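Local coordinates for hypothetical protein MTH938 (Methanothermobacter thermautotrophicus, PDB 1IHN) that is of unknown function but belongs to the DUF498/DUF598 family and has a novel tertiary fold, at residues 30-35 / 54-59. Numbering follows the deposited sequence.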
ATOM      1  N   SER A  30      -3.379   9.447  -7.136  1.00 31.57           N
ATOM      2  CA  SER A  30      -1.994   9.519  -7.588  1.00 30.99           C
ATOM      3  C   SER A  30      -1.195   8.311  -7.104  1.00 30.82           C
ATOM      4  O   SER A  30      -1.555   7.660  -6.125  1.00 27.39           O
ATOM      5  CB  SER A  30      -1.325  10.797  -7.075  1.00 29.02           C
ATOM      6  OG  SER A  30      -1.874  11.949  -7.685  1.00 36.47           O
ATOM      7  N   VAL A  31      -0.105   8.024  -7.802  1.00 26.37           N
ATOM      8  CA  VAL A  31       0.755   6.913  -7.457  1.00 26.29           C
ATOM      9  C   VAL A  31       2.207   7.370  -7.430  1.00 28.30           C
ATOM     10  O   VAL A  31       2.666   8.042  -8.349  1.00 30.37           O
ATOM     11  CB  VAL A  31       0.659   5.777  -8.492  1.00 30.03           C
ATOM     12  CG1 VAL A  31       1.695   4.712  -8.173  1.00 16.40           C
ATOM     13  CG2 VAL A  31      -0.741   5.188  -8.508  1.00 30.72           C
ATOM     14  N   THR A  32       2.918   7.003  -6.368  1.00 26.49           N
ATOM     15  CA  THR A  32       4.330   7.328  -6.236  1.00 26.26           C
ATOM     16  C   THR A  32       5.056   6.073  -5.766  1.00 27.32           C
ATOM     17  O   THR A  32       4.443   5.159  -5.197  1.00 24.13           O
ATOM     18  CB  THR A  32       4.582   8.465  -5.224  1.00 28.17           C
ATOM     19  OG1 THR A  32       4.041   8.106  -3.948  1.00 27.97           O
ATOM     20  CG2 THR A  32       3.943   9.757  -5.707  1.00 28.84           C
ATOM     21  N   PRO A  33       6.368   5.999  -6.019  1.00 25.85           N
ATOM     22  CA  PRO A  33       7.157   4.836  -5.611  1.00 29.49           C
ATOM     23  C   PRO A  33       7.219   4.737  -4.093  1.00 28.34           C
ATOM     24  O   PRO A  33       7.310   5.753  -3.402  1.00 25.28           O
ATOM     25  CB  PRO A  33       8.540   5.123  -6.209  1.00 31.30           C
ATOM     26  CG  PRO A  33       8.245   6.041  -7.363  1.00 35.58           C
ATOM     27  CD  PRO A  33       7.196   6.951  -6.777  1.00 29.91           C
ATOM     28  N   ARG A  34       7.169   3.517  -3.575  1.00 23.93           N
ATOM     29  CA  ARG A  34       7.262   3.328  -2.139  1.00 26.64           C
ATOM     30  C   ARG A  34       8.664   3.768  -1.712  1.00 27.57           C
ATOM     31  O   ARG A  34       9.643   3.487  -2.397  1.00 25.93           O
ATOM     32  CB  ARG A  34       7.045   1.857  -1.779  1.00 26.01           C
ATOM     33  CG  ARG A  34       7.213   1.579  -0.304  1.00 31.31           C
ATOM     34  CD  ARG A  34       7.183   0.096   0.019  1.00 21.05           C
ATOM     35  NE  ARG A  34       7.738  -0.116   1.347  1.00 24.20           N
ATOM     36  CZ  ARG A  34       8.306  -1.238   1.766  1.00 26.33           C
ATOM     37  NH1 ARG A  34       8.395  -2.293   0.963  1.00 29.91           N
ATOM     38  NH2 ARG A  34       8.845  -1.278   2.976  1.00 21.94           N
ATOM     39  N   ARG A  35       8.761   4.463  -0.586  1.00 30.44           N
ATOM     40  CA  ARG A  35      10.057   4.931  -0.099  1.00 34.35           C
ATOM     41  C   ARG A  35      10.727   3.890   0.794  1.00 29.91           C
ATOM     42  O   ARG A  35      10.814   4.062   2.012  1.00 30.33           O
ATOM     43  CB  ARG A  35       9.885   6.237   0.676  1.00 31.86           C
ATOM     44  CG  ARG A  35       9.228   7.332  -0.127  1.00 43.87           C
ATOM     45  CD  ARG A  35       9.173   8.610   0.675  1.00 53.24           C
ATOM     46  NE  ARG A  35       8.496   9.681  -0.043  1.00 58.61           N
ATOM     47  CZ  ARG A  35       8.430  10.937   0.388  1.00 65.40           C
ATOM     48  NH1 ARG A  35       9.005  11.274   1.536  1.00 58.09           N
ATOM     49  NH2 ARG A  35       7.783  11.851  -0.323  1.00 69.20           N
ATOM     50  N   LEU A  54       4.241   5.929   6.487  1.00 35.72           N
ATOM     51  CA  LEU A  54       2.840   6.361   6.451  1.00 38.13           C
ATOM     52  C   LEU A  54       2.697   7.876   6.577  1.00 43.37           C
ATOM     53  O   LEU A  54       1.665   8.445   6.212  1.00 42.66           O
ATOM     54  CB  LEU A  54       2.056   5.717   7.595  1.00 41.80           C
ATOM     55  CG  LEU A  54       1.951   4.194   7.677  1.00 46.69           C
ATOM     56  CD1 LEU A  54       1.259   3.819   8.977  1.00 44.98           C
ATOM     57  CD2 LEU A  54       1.176   3.652   6.484  1.00 48.50           C
ATOM     58  N   GLU A  55       3.732   8.521   7.105  1.00 45.87           N
ATOM     59  CA  GLU A  55       3.724   9.963   7.317  1.00 47.93           C
ATOM     60  C   GLU A  55       3.248  10.776   6.113  1.00 48.31           C
ATOM     61  O   GLU A  55       2.462  11.716   6.271  1.00 45.69           O
ATOM     62  CB  GLU A  55       5.117  10.435   7.756  1.00 52.10           C
ATOM     63  CG  GLU A  55       5.158  11.879   8.253  1.00 73.38           C
ATOM     64  CD  GLU A  55       6.430  12.206   9.025  1.00 81.09           C
ATOM     65  OE1 GLU A  55       7.535  12.026   8.468  1.00 86.59           O
ATOM     66  OE2 GLU A  55       6.325  12.651  10.188  1.00 81.40           O
ATOM     67  N   GLU A  56       3.707  10.425   4.914  1.00 43.56           N
ATOM     68  CA  GLU A  56       3.295  11.169   3.731  1.00 43.35           C
ATOM     69  C   GLU A  56       1.800  11.011   3.459  1.00 41.01           C
ATOM     70  O   GLU A  56       1.187  11.864   2.829  1.00 43.32           O
ATOM     71  CB  GLU A  56       4.105  10.737   2.499  1.00 45.32           C
ATOM     72  CG  GLU A  56       3.798   9.348   1.942  1.00 44.77           C
ATOM     73  CD  GLU A  56       4.491   9.100   0.599  1.00 46.15           C
ATOM     74  OE1 GLU A  56       4.299   9.912  -0.327  1.00 45.50           O
ATOM     75  OE2 GLU A  56       5.224   8.098   0.462  1.00 41.05           O
ATOM     76  N   LEU A  57       1.210   9.924   3.944  1.00 41.10           N
ATOM     77  CA  LEU A  57      -0.213   9.691   3.732  1.00 41.78           C
ATOM     78  C   LEU A  57      -1.087  10.386   4.772  1.00 42.81           C
ATOM     79  O   LEU A  57      -2.181  10.851   4.458  1.00 40.08           O
ATOM     80  CB  LEU A  57      -0.511   8.188   3.733  1.00 40.78           C
ATOM     81  CG  LEU A  57       0.098   7.396   2.569  1.00 39.61           C
ATOM     82  CD1 LEU A  57      -0.303   5.925   2.681  1.00 32.02           C
ATOM     83  CD2 LEU A  57      -0.380   7.988   1.237  1.00 26.83           C
ATOM     84  N   LEU A  58      -0.595  10.463   6.004  1.00 45.79           N
ATOM     85  CA  LEU A  58      -1.334  11.089   7.094  1.00 49.87           C
ATOM     86  C   LEU A  58      -1.704  12.538   6.789  1.00 50.41           C
ATOM     87  O   LEU A  58      -2.671  13.072   7.335  1.00 49.63           O
ATOM     88  CB  LEU A  58      -0.508  11.026   8.383  1.00 52.12           C
ATOM     89  CG  LEU A  58      -0.103   9.623   8.843  1.00 55.73           C
ATOM     90  CD1 LEU A  58       0.790   9.724  10.067  1.00 55.04           C
ATOM     91  CD2 LEU A  58      -1.346   8.802   9.152  1.00 57.34           C
ATOM     92  N   GLU A  59      -0.933  13.165   5.909  1.00 51.22           N
ATOM     93  CA  GLU A  59      -1.164  14.555   5.529  1.00 51.77           C
ATOM     94  C   GLU A  59      -2.413  14.693   4.656  1.00 48.39           C
ATOM     95  O   GLU A  59      -3.100  15.715   4.681  1.00 46.14           O
ATOM     96  CB  GLU A  59       0.055  15.079   4.769  1.00 58.82           C
ATOM     97  CG  GLU A  59       1.378  14.762   5.449  1.00 68.77           C
ATOM     98  CD  GLU A  59       2.576  15.013   4.550  1.00 80.24           C
ATOM     99  OE1 GLU A  59       2.643  14.394   3.465  1.00 85.01           O
ATOM    100  OE2 GLU A  59       3.450  15.823   4.927  1.00 85.07           O
TER
HETATM  101  O   HOH W   1       5.995   7.665  -2.028  1.00 34.63           O
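Glu56 and Arg35 carry the contact: the carboxylate of Glu56 reaches over one face of the Arg35 guanidinium, with CD lying above it. Glu56 OE2 sits 3.7 Å from Arg35 NE, well out of the guanidinium plane, and no N-H is directed at it. The pair is therefore a long salt bridge of charge alone, the two flat groups being turned 51° against each other. The aliphatic part of Arg35 adds to the contact, its CD packing 4.0 Å from Glu56 OE2.

A water makes the firmer link between strand 31-33 and the helix. It donates to Glu56 OE2 at 2.6 Å and to the backbone carbonyl Pro33 O at 2.7 Å, and it is hydrogen-bonded to Thr32 OG1 at 2.8 Å. Thr32 OG1 stays 4.1 Å from Glu56 OE1, so the hydroxyl meets the carboxylate through the water; it also hydrogen-bonds to His26 NE2, which probably helps to hold it in place. On the helix side, CG of Glu56 lies between the backbone N and the carbonyl carbon (chi1 71°), and the chain then runs extended, carrying the carboxylate across to the strand. With an alanine at Glu56, Arg35 would probably lose its opposite charge here and the water one of its acceptors.

Further out, strand 31-33 forms an edge of the mixed five-stranded sheet, pairing with strand 23-25, whose Val24 is touched by both Glu56 and Leu57. Leu54 packs against the inner strands 64-68 and 105-109, and Leu57 against 105-109. Beside this apolar interface, the contact joins the helix to the sheet edge at the surface, through a shared water and a loosely oriented charge pair whose attraction solvent would probably weaken.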